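Local atomic coordinates of Sts-2 protein (Mus musculus, PDB entry 3D4I), a protein that acts as an acid-dependent phosphatase through this 2H-phosphatase domain and counters CBL-mediated down-regulation of receptor tyrosine kinases, so that activated receptors accumulate on the cell surface. Residues T6-G18 / D193-L206. Numbering follows the deposited sequence. Where two conformers were deposited one is given.
Sequences TISRRGILVIRHG and DMGITLIVSHSSAL. Unlike the reference sequence in segment 6-18: Ile15 (reference Val).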
ATOM      1  N   THR A   6      -7.089  35.912  -8.276  1.00 37.05           N
ATOM      2  CA  THR A   6      -7.255  34.866  -9.286  1.00 37.61           C
ATOM      3  C   THR A   6      -5.924  34.377  -9.906  1.00 38.09           C
ATOM      4  O   THR A   6      -5.833  33.242 -10.382  1.00 38.79           O
ATOM      5  CB  THR A   6      -8.254  35.315 -10.389  1.00 37.90           C
ATOM      6  OG1 THR A   6      -7.833  36.567 -10.948  1.00 38.34           O
ATOM      7  CG2 THR A   6      -9.655  35.481  -9.800  1.00 37.49           C
ATOM      8  N   ILE A   7      -4.896  35.225  -9.882  1.00 38.14           N
ATOM      9  CA  ILE A   7      -3.576  34.849 -10.400  1.00 37.80           C
ATOM     10  C   ILE A   7      -3.062  33.593  -9.684  1.00 37.07           C
ATOM     11  O   ILE A   7      -3.239  33.440  -8.469  1.00 37.06           O
ATOM     12  CB  ILE A   7      -2.544  36.011 -10.298  1.00 37.77           C
ATOM     13  CG1 ILE A   7      -2.519  36.605  -8.885  1.00 38.08           C
ATOM     14  CG2 ILE A   7      -2.851  37.098 -11.341  1.00 38.79           C
ATOM     15  CD1 ILE A   7      -1.282  37.434  -8.575  1.00 38.30           C
ATOM     16  N   SER A   8      -2.449  32.685 -10.439  1.00 35.95           N
ATOM     17  CA  SER A   8      -1.941  31.438  -9.861  1.00 35.04           C
ATOM     18  C   SER A   8      -0.760  31.740  -8.948  1.00 33.78           C
ATOM     19  O   SER A   8      -0.054  32.737  -9.143  1.00 33.44           O
ATOM     20  CB  SER A   8      -1.560  30.440 -10.964  1.00 35.25           C
ATOM     21  OG  SER A   8      -0.770  31.080 -11.946  1.00 35.98           O
ATOM     22  N   ARG A   9      -0.553  30.887  -7.941  1.00 32.23           N
ATOM     23  CA  ARG A   9       0.482  31.140  -6.941  1.00 30.63           C
ATOM     24  C   ARG A   9       1.506  30.028  -6.954  1.00 29.11           C
ATOM     25  O   ARG A   9       1.152  28.844  -7.056  1.00 28.71           O
ATOM     26  CB  ARG A   9      -0.133  31.265  -5.545  1.00 31.16           C
ATOM     27  CG  ARG A   9      -0.875  32.576  -5.329  1.00 33.75           C
ATOM     28  CD  ARG A   9      -1.747  32.548  -4.083  1.00 37.98           C
ATOM     29  NE  ARG A   9      -2.520  33.792  -3.991  1.00 41.82           N
ATOM     30  CZ  ARG A   9      -2.374  34.719  -3.040  1.00 43.09           C
ATOM     31  NH1 ARG A   9      -1.505  34.550  -2.052  1.00 42.43           N
ATOM     32  NH2 ARG A   9      -3.125  35.816  -3.067  1.00 43.29           N
ATOM     33  N   ARG A  10       2.767  30.425  -6.876  1.00 26.64           N
ATOM     34  CA  ARG A  10       3.868  29.502  -6.695  1.00 25.71           C
ATOM     35  C   ARG A  10       3.673  28.656  -5.428  1.00 23.89           C
ATOM     36  O   ARG A  10       3.342  29.184  -4.360  1.00 22.57           O
ATOM     37  CB  ARG A  10       5.174  30.282  -6.595  1.00 26.14           C
ATOM     38  CG  ARG A  10       6.342  29.481  -7.068  1.00 28.68           C
ATOM     39  CD  ARG A  10       7.614  30.227  -6.958  1.00 32.69           C
ATOM     40  NE  ARG A  10       8.703  29.304  -7.245  1.00 34.28           N
ATOM     41  CZ  ARG A  10       9.994  29.591  -7.129  1.00 34.10           C
ATOM     42  NH1 ARG A  10      10.379  30.788  -6.710  1.00 29.88           N
ATOM     43  NH2 ARG A  10      10.898  28.653  -7.422  1.00 35.04           N
ATOM     44  N   GLY A  11       3.924  27.352  -5.533  1.00 22.71           N
ATOM     45  CA  GLY A  11       3.785  26.462  -4.375  1.00 21.13           C
ATOM     46  C   GLY A  11       5.037  25.656  -4.078  1.00 20.51           C
ATOM     47  O   GLY A  11       5.817  25.335  -4.989  1.00 20.26           O
ATOM     48  N   ILE A  12       5.226  25.337  -2.800  1.00 19.97           N
ATOM     49  CA  ILE A  12       6.299  24.443  -2.347  1.00 18.82           C
ATOM     50  C   ILE A  12       5.618  23.362  -1.499  1.00 18.89           C
ATOM     51  O   ILE A  12       4.961  23.675  -0.510  1.00 18.85           O
ATOM     52  CB  ILE A  12       7.358  25.184  -1.514  1.00 20.33           C
ATOM     53  CG1 ILE A  12       8.306  25.983  -2.428  1.00 19.30           C
ATOM     54  CG2 ILE A  12       8.174  24.197  -0.612  1.00 18.87           C
ATOM     55  CD1 ILE A  12       9.426  25.145  -2.992  1.00 23.42           C
ATOM     56  N   LEU A  13       5.746  22.107  -1.930  1.00 17.36           N
ATOM     57  CA  LEU A  13       5.042  20.993  -1.299  1.00 16.00           C
ATOM     58  C   LEU A  13       6.101  20.037  -0.788  1.00 15.71           C
ATOM     59  O   LEU A  13       6.798  19.377  -1.568  1.00 14.99           O
ATOM     60  CB  LEU A  13       4.096  20.294  -2.290  1.00 16.59           C
ATOM     61  CG  LEU A  13       3.276  19.112  -1.736  1.00 14.52           C
ATOM     62  CD1 LEU A  13       2.358  19.540  -0.586  1.00 17.19           C
ATOM     63  CD2 LEU A  13       2.459  18.500  -2.896  1.00 16.07           C
ATOM     64  N   VAL A  14       6.238  20.010   0.531  1.00 14.73           N
ATOM     65  CA  VAL A  14       7.270  19.220   1.170  1.00 15.43           C
ATOM     66  C   VAL A  14       6.595  17.920   1.539  1.00 15.66           C
ATOM     67  O   VAL A  14       5.515  17.934   2.134  1.00 15.33           O
ATOM     68  CB  VAL A  14       7.827  19.891   2.432  1.00 15.85           C
ATOM     69  CG1 VAL A  14       8.953  19.027   3.026  1.00 15.40           C
ATOM     70  CG2 VAL A  14       8.376  21.302   2.092  1.00 17.03           C
ATOM     71  N   ILE A  15       7.237  16.826   1.143  1.00 15.61           N
ATOM     72  CA  ILE A  15       6.665  15.487   1.182  1.00 15.01           C
ATOM     73  C   ILE A  15       7.660  14.527   1.844  1.00 15.53           C
ATOM     74  O   ILE A  15       8.819  14.406   1.393  1.00 16.16           O
ATOM     75  CB  ILE A  15       6.351  14.986  -0.264  1.00 15.08           C
ATOM     76  CG1 ILE A  15       5.371  15.952  -0.967  1.00 14.52           C
ATOM     77  CG2 ILE A  15       5.679  13.576  -0.241  1.00 14.45           C
ATOM     78  CD1 ILE A  15       5.168  15.678  -2.434  1.00 15.66           C
ATOM     79  N   ARG A  16       7.189  13.802   2.862  1.00 15.63           N
ATOM     80  CA  ARG A  16       7.999  12.775   3.497  1.00 15.84           C
ATOM     81  C   ARG A  16       8.043  11.502   2.646  1.00 15.13           C
ATOM     82  O   ARG A  16       7.053  11.118   2.003  1.00 14.98           O
ATOM     83  CB  ARG A  16       7.513  12.459   4.921  1.00 16.17           C
ATOM     84  CG  ARG A  16       8.552  11.660   5.748  1.00 20.18           C
ATOM     85  CD  ARG A  16       7.769  10.644   6.618  1.00 27.83           C
ATOM     86  NE  ARG A  16       8.567   9.893   7.588  1.00 24.94           N
ATOM     87  CZ  ARG A  16       8.732   8.577   7.553  1.00 29.71           C
ATOM     88  NH1 ARG A  16       8.183   7.815   6.566  1.00 23.59           N
ATOM     89  NH2 ARG A  16       9.464   8.018   8.522  1.00 32.25           N
ATOM     90  N   HIS A  17       9.198  10.857   2.628  1.00 14.62           N
ATOM     91  CA  HIS A  17       9.359   9.626   1.883  1.00 14.26           C
ATOM     92  C   HIS A  17       8.363   8.560   2.380  1.00 14.40           C
ATOM     93  O   HIS A  17       7.852   8.637   3.499  1.00 14.36           O
ATOM     94  CB  HIS A  17      10.816   9.117   2.024  1.00 14.22           C
ATOM     95  CG  HIS A  17      11.241   8.881   3.447  1.00 15.67           C
ATOM     96  ND1 HIS A  17      10.825   7.793   4.185  1.00 14.37           N
ATOM     97  CD2 HIS A  17      12.058   9.597   4.260  1.00 14.40           C
ATOM     98  CE1 HIS A  17      11.367   7.851   5.392  1.00 15.06           C
ATOM     99  NE2 HIS A  17      12.119   8.938   5.462  1.00 14.88           N
ATOM    100  N   GLY A  18       8.125   7.555   1.555  1.00 13.27           N
ATOM    101  CA  GLY A  18       7.310   6.398   1.939  1.00 14.28           C
ATOM    102  C   GLY A  18       7.962   5.479   2.947  1.00 14.45           C
ATOM    103  O   GLY A  18       9.116   5.687   3.384  1.00 14.61           O
ATOM    104  N   ASP A 193       8.489  31.261 -11.694  1.00 39.86           N
ATOM    105  CA  ASP A 193       7.670  30.037 -11.783  1.00 38.88           C
ATOM    106  C   ASP A 193       6.334  30.138 -11.048  1.00 37.55           C
ATOM    107  O   ASP A 193       6.287  30.672  -9.932  1.00 37.46           O
ATOM    108  CB  ASP A 193       8.455  28.852 -11.221  1.00 39.80           C
ATOM    109  CG  ASP A 193       7.836  27.521 -11.575  1.00 41.10           C
ATOM    110  OD1 ASP A 193       7.223  27.407 -12.656  1.00 42.06           O
ATOM    111  OD2 ASP A 193       7.985  26.581 -10.766  1.00 44.11           O
ATOM    112  N   MET A 194       5.259  29.625 -11.657  1.00 35.08           N
ATOM    113  CA  MET A 194       3.928  29.692 -11.023  1.00 33.61           C
ATOM    114  C   MET A 194       3.230  28.361 -10.686  1.00 31.94           C
ATOM    115  O   MET A 194       2.046  28.344 -10.309  1.00 33.41           O
ATOM    116  CB  MET A 194       2.997  30.653 -11.781  1.00 33.56           C
ATOM    117  CG  MET A 194       3.433  32.105 -11.629  1.00 33.70           C
ATOM    118  SD  MET A 194       2.666  33.308 -12.737  0.50 34.04           S
ATOM    119  CE  MET A 194       1.761  34.320 -11.556  0.50 33.43           C
ATOM    120  N   GLY A 195       3.959  27.261 -10.783  1.00 29.54           N
ATOM    121  CA  GLY A 195       3.422  25.973 -10.355  1.00 26.66           C
ATOM    122  C   GLY A 195       4.022  25.515  -9.035  1.00 24.87           C
ATOM    123  O   GLY A 195       4.567  26.326  -8.250  1.00 23.90           O
ATOM    124  N   ILE A 196       3.904  24.215  -8.784  1.00 22.83           N
ATOM    125  CA  ILE A 196       4.371  23.616  -7.540  1.00 21.85           C
ATOM    126  C   ILE A 196       5.718  22.925  -7.695  1.00 20.78           C
ATOM    127  O   ILE A 196       5.920  22.132  -8.607  1.00 20.67           O
ATOM    128  CB  ILE A 196       3.331  22.605  -6.977  1.00 21.85           C
ATOM    129  CG1 ILE A 196       1.960  23.275  -6.794  1.00 22.91           C
ATOM    130  CG2 ILE A 196       3.842  21.934  -5.663  1.00 21.97           C
ATOM    131  CD1 ILE A 196       0.860  22.317  -6.307  1.00 22.61           C
ATOM    132  N   THR A 197       6.631  23.228  -6.779  1.00 20.31           N
ATOM    133  CA  THR A 197       7.879  22.504  -6.647  1.00 18.91           C
ATOM    134  C   THR A 197       7.756  21.459  -5.533  1.00 18.50           C
ATOM    135  O   THR A 197       7.364  21.778  -4.409  1.00 17.36           O
ATOM    136  CB  THR A 197       9.037  23.466  -6.297  1.00 19.67           C
ATOM    137  OG1 THR A 197       9.217  24.385  -7.380  1.00 19.82           O
ATOM    138  CG2 THR A 197      10.354  22.694  -6.057  1.00 18.88           C
ATOM    139  N   LEU A 198       8.120  20.212  -5.839  1.00 18.01           N
ATOM    140  CA  LEU A 198       8.119  19.166  -4.792  1.00 17.42           C
ATOM    141  C   LEU A 198       9.467  19.100  -4.090  1.00 16.09           C
ATOM    142  O   LEU A 198      10.506  19.173  -4.738  1.00 16.37           O
ATOM    143  CB  LEU A 198       7.747  17.809  -5.399  1.00 17.18           C
ATOM    144  CG  LEU A 198       6.514  17.701  -6.333  1.00 17.99           C
ATOM    145  CD1 LEU A 198       6.289  16.236  -6.733  1.00 18.69           C
ATOM    146  CD2 LEU A 198       5.256  18.239  -5.697  1.00 16.47           C
ATOM    147  N   ILE A 199       9.438  18.993  -2.762  1.00 14.99           N
ATOM    148  CA  ILE A 199      10.616  18.833  -1.945  1.00 15.35           C
ATOM    149  C   ILE A 199      10.425  17.478  -1.254  1.00 14.89           C
ATOM    150  O   ILE A 199       9.689  17.373  -0.282  1.00 14.95           O
ATOM    151  CB  ILE A 199      10.753  19.969  -0.868  1.00 14.85           C
ATOM    152  CG1 ILE A 199      10.770  21.388  -1.503  1.00 17.28           C
ATOM    153  CG2 ILE A 199      11.964  19.739   0.045  1.00 17.43           C
ATOM    154  CD1 ILE A 199      11.871  21.654  -2.494  1.00 17.78           C
ATOM    155  N   VAL A 200      11.071  16.440  -1.777  1.00 14.72           N
ATOM    156  CA  VAL A 200      10.829  15.081  -1.293  1.00 14.44           C
ATOM    157  C   VAL A 200      11.962  14.724  -0.351  1.00 15.64           C
ATOM    158  O   VAL A 200      13.118  14.577  -0.776  1.00 15.81           O
ATOM    159  CB  VAL A 200      10.789  14.059  -2.443  1.00 14.68           C
ATOM    160  CG1 VAL A 200      10.465  12.644  -1.876  1.00 14.34           C
ATOM    161  CG2 VAL A 200       9.744  14.483  -3.505  1.00 14.67           C
ATOM    162  N   SER A 201      11.634  14.602   0.927  1.00 16.04           N
ATOM    163  CA  SER A 201      12.666  14.623   1.964  1.00 16.53           C
ATOM    164  C   SER A 201      12.194  13.828   3.174  1.00 16.71           C
ATOM    165  O   SER A 201      11.442  12.843   3.027  1.00 16.43           O
ATOM    166  CB  SER A 201      13.006  16.094   2.302  1.00 16.18           C
ATOM    167  OG  SER A 201      14.083  16.190   3.222  1.00 19.05           O
ATOM    168  N   HIS A 202      12.629  14.265   4.353  1.00 16.80           N
ATOM    169  CA  HIS A 202      12.512  13.564   5.619  1.00 17.26           C
ATOM    170  C   HIS A 202      11.481  14.260   6.483  1.00 17.06           C
ATOM    171  O   HIS A 202      11.085  15.376   6.172  1.00 17.66           O
ATOM    172  CB  HIS A 202      13.878  13.592   6.325  1.00 16.94           C
ATOM    173  CG  HIS A 202      14.979  13.017   5.479  1.00 18.45           C
ATOM    174  ND1 HIS A 202      15.279  11.669   5.464  1.00 18.74           N
ATOM    175  CD2 HIS A 202      15.789  13.594   4.561  1.00 19.23           C
ATOM    176  CE1 HIS A 202      16.264  11.452   4.603  1.00 19.63           C
ATOM    177  NE2 HIS A 202      16.577  12.601   4.028  1.00 17.81           N
ATOM    178  N   SER A 203      11.043  13.609   7.557  1.00 16.77           N
ATOM    179  CA  SER A 203      10.043  14.211   8.451  1.00 17.06           C
ATOM    180  C   SER A 203      10.529  15.579   8.941  1.00 16.87           C
ATOM    181  O   SER A 203       9.771  16.534   8.977  1.00 16.69           O
ATOM    182  CB  SER A 203       9.773  13.293   9.636  1.00 17.07           C
ATOM    183  OG  SER A 203       9.047  12.147   9.209  1.00 19.48           O
ATOM    184  N   SER A 204      11.805  15.659   9.292  1.00 16.72           N
ATOM    185  CA  SER A 204      12.403  16.937   9.735  1.00 17.93           C
ATOM    186  C   SER A 204      12.176  18.118   8.777  1.00 17.98           C
ATOM    187  O   SER A 204      12.009  19.275   9.219  1.00 17.89           O
ATOM    188  CB  SER A 204      13.902  16.747   9.938  1.00 17.57           C
ATOM    189  OG  SER A 204      14.455  16.049   8.853  1.00 18.89           O
ATOM    190  N   ALA A 205      12.214  17.835   7.476  1.00 17.41           N
ATOM    191  CA  ALA A 205      12.112  18.869   6.459  1.00 17.44           C
ATOM    192  C   ALA A 205      10.747  19.571   6.430  1.00 17.60           C
ATOM    193  O   ALA A 205      10.658  20.713   5.962  1.00 16.82           O
ATOM    194  CB  ALA A 205      12.454  18.307   5.070  1.00 16.59           C
ATOM    195  N   LEU A 206       9.682  18.898   6.878  1.00 17.92           N
ATOM    196  CA  LEU A 206       8.363  19.539   6.875  1.00 18.41           C
ATOM    197  C   LEU A 206       8.368  20.784   7.766  1.00 18.91           C
ATOM    198  O   LEU A 206       7.595  21.707   7.528  1.00 20.59           O
ATOM    199  CB  LEU A 206       7.216  18.590   7.249  1.00 17.94           C
ATOM    200  CG  LEU A 206       6.612  17.775   6.083  1.00 19.64           C
ATOM    201  CD1 LEU A 206       7.501  16.601   5.751  1.00 15.66           C
ATOM    202  CD2 LEU A 206       5.215  17.284   6.414  1.00 19.33           C
TER
HETATM  203  O   HOH W   1       7.532  26.471  -7.880  1.00 30.99           O
HETATM  204  O   HOH W   2      11.803  10.759   7.734  1.00 22.34           O
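Arg16 NE donates to Ser203 OG at 2.8 Å, and the hydroxyl lies at the guanidinium edge, in its plane. The same arginine reaches His17 O through NH1, and His17 CE1 lies 3.3 Å above one guanidinium face, offset toward its rim. His17 N gives its hydrogen to Ser201 O, and the His17 ring stands obliquely to that of His202, its CD2 4.0 Å from His202 ND1. These residues lie at the C-terminal end of two parallel strands, 11-16 and 196-201, whose N-to-C directions differ by 23°, central in the sheet of a histidine phosphatase domain; Arg16-His17-Gly18 matches the family's Arg-His-Gly signature, whose histidine is probably the phosphate acceptor. A leucine in place of Arg16 would probably leave Ser203 OG without this donor and His17 CE1 without the flat group beneath it. His17 is fixed in rotation by ND1, which donates almost straight (176°) to Gly18 O in the ring plane, while one water accepts from Ser203 N and, weakly, from His17 NE2. Six more backbone hydrogen bonds join the segments, Gly11 N to Gly195 O first and Ser201 N to Ile15 O last, with Gly11, Leu13 and Ile15 each using both N and O. On one face Val14 CG1, anti to its N (chi1 -178°), meets Leu206 CD1 at 3.9 Å; on the other, Leu13 and Leu198 lie side by side. At the far end, a water joins Arg10 NE, Asp193 OD2, Gly195 O and Thr197 OG1. Second-shell bonds hold both ends: Arg10 NH1 to Ile187 O, Asp193 OD2 to Thr90 OG1, His202 NE2 to Ser95 OG.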